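PDB 6MVF: beta-galactosidase/beta-glucuronidase from Faecalibacterium prausnitzii L2-6, which binds flavin mononucleotide and is a beta-glucuronidase of glycosyl hydrolase family 2, probably cleaving beta-linked sugar residues from its substrates. Local coordinates for residues T563-Y569 / H582-R587. Sequence-based numbering, arbitrary orientation.
Sequences TRKDSFY and HIAGRR
The seam between the last helix of a TIM barrel and the beta domain that follows it is where Tyr-569 and His-582 lie flat against each other, a worked example of how a helix and a strand from adjoining domains are joined. Their rings form an offset stack, centroids 3.5 Å apart and planes at 8°. Over the opposite face of the tyrosine lies Phe-568 CD1, an edge atom of that ring, and the tyrosine is thereby covered on both sides. His-582 gets there by turning CG anti to its backbone N (chi1 -177°), which lays its ring face over the tyrosine, while Asp-566 OD1 meets the imidazole at its edge, 3.2 Å from His-582 CE1. With an alanine in place of Tyr-569, the imidazole would probably lose the ring it stacks on and be freer to turn. Asp-566 spends its carboxylate on the loop after strand 581-583. Gly-585 N donates to Asp-566 OD2 at 2.6 Å on the syn side, 30° out of the carboxylate plane, and two waters carry the grip on to the backbone N atoms of Arg-586 and Arg-587. Asp-566 OD1 also forms a long salt bridge with Arg-587 NH2 (3.6 Å), but the arginine's stronger partner is Glu-507; the same glutamate accepts from Asp-566 N. Ring stack and carboxylate together make a helix-to-strand interface joining the family 2 TIM barrel to the beta domain that follows it.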
loop_
_atom_site.group_PDB
_atom_site.type_symbol
_atom_site.label_atom_id
_atom_site.label_comp_id
_atom_site.label_asym_id
_atom_site.label_seq_id
_atom_site.Cartn_x
_atom_site.Cartn_y
_atom_site.Cartn_z
ATOM N N THR A 563 18.065 -7.177 -20.209
ATOM C CA THR A 563 18.149 -7.265 -21.664
ATOM C C THR A 563 17.869 -8.692 -22.114
ATOM O O THR A 563 18.638 -9.612 -21.817
ATOM C CB THR A 563 19.514 -6.784 -22.176
ATOM O OG1 THR A 563 19.733 -5.441 -21.752
ATOM C CG2 THR A 563 19.564 -6.795 -23.689
ATOM N N ARG A 564 16.775 -8.855 -22.845
ATOM C CA ARG A 564 16.422 -10.111 -23.475
ATOM C C ARG A 564 17.205 -10.259 -24.772
ATOM O O ARG A 564 17.091 -9.418 -25.680
ATOM C CB ARG A 564 14.926 -10.143 -23.742
ATOM C CG ARG A 564 14.084 -10.133 -22.479
ATOM C CD ARG A 564 12.720 -9.509 -22.737
ATOM N NE ARG A 564 11.853 -9.605 -21.569
ATOM C CZ ARG A 564 12.007 -8.869 -20.469
ATOM N NH1 ARG A 564 12.997 -7.975 -20.396
ATOM N NH2 ARG A 564 11.182 -9.039 -19.434
ATOM N N LYS A 565 18.003 -11.321 -24.861
ATOM C CA LYS A 565 18.740 -11.550 -26.086
ATOM C C LYS A 565 17.787 -12.036 -27.174
ATOM O O LYS A 565 16.624 -12.357 -26.923
ATOM C CB LYS A 565 19.866 -12.544 -25.842
ATOM C CG LYS A 565 20.819 -12.117 -24.754
ATOM C CD LYS A 565 21.856 -13.176 -24.533
ATOM C CE LYS A 565 22.607 -12.911 -23.267
ATOM N NZ LYS A 565 23.480 -14.081 -22.975
ATOM N N ASP A 566 18.283 -12.078 -28.409
ATOM C CA ASP A 566 17.416 -12.500 -29.505
ATOM C C ASP A 566 16.986 -13.958 -29.339
ATOM O O ASP A 566 15.905 -14.342 -29.799
ATOM C CB ASP A 566 18.115 -12.262 -30.853
ATOM C CG ASP A 566 18.116 -10.764 -31.282
ATOM O OD1 ASP A 566 17.400 -9.908 -30.678
ATOM O OD2 ASP A 566 18.853 -10.448 -32.246
ATOM N N SER A 567 17.804 -14.769 -28.657
ATOM C CA SER A 567 17.439 -16.155 -28.368
ATOM C C SER A 567 16.185 -16.239 -27.524
ATOM O O SER A 567 15.437 -17.218 -27.629
ATOM C CB SER A 567 18.573 -16.870 -27.630
ATOM O OG SER A 567 19.629 -17.180 -28.506
ATOM N N PHE A 568 15.985 -15.261 -26.636
ATOM C CA PHE A 568 14.787 -15.224 -25.812
ATOM C C PHE A 568 13.528 -15.226 -26.676
ATOM O O PHE A 568 12.586 -15.979 -26.414
ATOM C CB PHE A 568 14.858 -13.998 -24.911
ATOM C CG PHE A 568 13.582 -13.675 -24.196
ATOM C CD1 PHE A 568 12.571 -12.944 -24.833
ATOM C CD2 PHE A 568 13.408 -14.058 -22.866
ATOM C CE1 PHE A 568 11.407 -12.646 -24.166
ATOM C CE2 PHE A 568 12.249 -13.746 -22.186
ATOM C CZ PHE A 568 11.245 -13.047 -22.828
ATOM N N TYR A 569 13.509 -14.407 -27.733
ATOM C CA TYR A 569 12.320 -14.252 -28.565
ATOM C C TYR A 569 12.099 -15.426 -29.506
ATOM O O TYR A 569 10.966 -15.632 -29.952
ATOM C CB TYR A 569 12.404 -12.939 -29.358
ATOM C CG TYR A 569 12.368 -11.719 -28.458
ATOM C CD1 TYR A 569 11.152 -11.201 -27.996
ATOM C CD2 TYR A 569 13.543 -11.105 -28.039
ATOM C CE1 TYR A 569 11.113 -10.087 -27.158
ATOM C CE2 TYR A 569 13.518 -9.990 -27.187
ATOM C CZ TYR A 569 12.303 -9.494 -26.755
ATOM O OH TYR A 569 12.276 -8.413 -25.922
ATOM N N HIS A 582 8.853 -9.944 -33.253
ATOM C CA HIS A 582 10.153 -9.436 -32.819
ATOM C C HIS A 582 11.135 -9.458 -33.975
ATOM O O HIS A 582 11.373 -10.518 -34.573
ATOM C CB HIS A 582 10.716 -10.253 -31.659
ATOM C CG HIS A 582 12.017 -9.730 -31.136
ATOM N ND1 HIS A 582 13.240 -10.183 -31.590
ATOM C CD2 HIS A 582 12.286 -8.791 -30.200
ATOM C CE1 HIS A 582 14.205 -9.549 -30.951
ATOM N NE2 HIS A 582 13.653 -8.704 -30.098
ATOM N N ILE A 583 11.700 -8.292 -34.279
ATOM C CA ILE A 583 12.775 -8.175 -35.254
ATOM C C ILE A 583 14.107 -8.385 -34.542
ATOM O O ILE A 583 14.469 -7.629 -33.628
ATOM C CB ILE A 583 12.745 -6.822 -35.979
ATOM C CG1 ILE A 583 11.386 -6.607 -36.667
ATOM C CG2 ILE A 583 13.871 -6.792 -37.010
ATOM C CD1 ILE A 583 11.129 -5.186 -37.102
ATOM N N ALA A 584 14.828 -9.425 -34.958
ATOM C CA ALA A 584 16.128 -9.763 -34.410
ATOM C C ALA A 584 17.203 -8.813 -34.934
ATOM O O ALA A 584 17.045 -8.158 -35.970
ATOM C CB ALA A 584 16.491 -11.201 -34.764
ATOM N N GLY A 585 18.304 -8.732 -34.185
ATOM C CA GLY A 585 19.490 -8.038 -34.637
ATOM C C GLY A 585 19.531 -6.543 -34.407
ATOM O O GLY A 585 20.334 -5.866 -35.062
ATOM N N ARG A 586 18.721 -6.006 -33.480
ATOM C CA ARG A 586 18.729 -4.564 -33.243
ATOM C C ARG A 586 20.112 -4.065 -32.792
ATOM O O ARG A 586 20.482 -2.919 -33.092
ATOM C CB ARG A 586 17.661 -4.187 -32.210
ATOM C CG ARG A 586 18.102 -4.543 -30.818
ATOM C CD ARG A 586 17.137 -4.197 -29.733
ATOM N NE ARG A 586 15.842 -4.845 -29.848
ATOM C CZ ARG A 586 14.911 -4.748 -28.906
ATOM N NH1 ARG A 586 15.170 -4.043 -27.808
ATOM N NH2 ARG A 586 13.729 -5.331 -29.056
ATOM N N ARG A 587 20.885 -4.900 -32.079
ATOM C CA ARG A 587 22.237 -4.538 -31.673
ATOM C C ARG A 587 23.250 -4.711 -32.801
ATOM O O ARG A 587 24.359 -4.171 -32.707
ATOM C CB ARG A 587 22.654 -5.336 -30.431
ATOM C CG ARG A 587 21.919 -4.874 -29.176
ATOM C CD ARG A 587 21.989 -5.853 -28.006
ATOM N NE ARG A 587 21.135 -7.016 -28.196
ATOM C CZ ARG A 587 19.849 -7.092 -27.861
ATOM N NH1 ARG A 587 19.220 -6.060 -27.295
ATOM N NH2 ARG A 587 19.187 -8.211 -28.105
HETATM O O HOH W 1 16.668 -7.187 -31.809
HETATM O O HOH W 2 20.642 -7.858 -31.634
#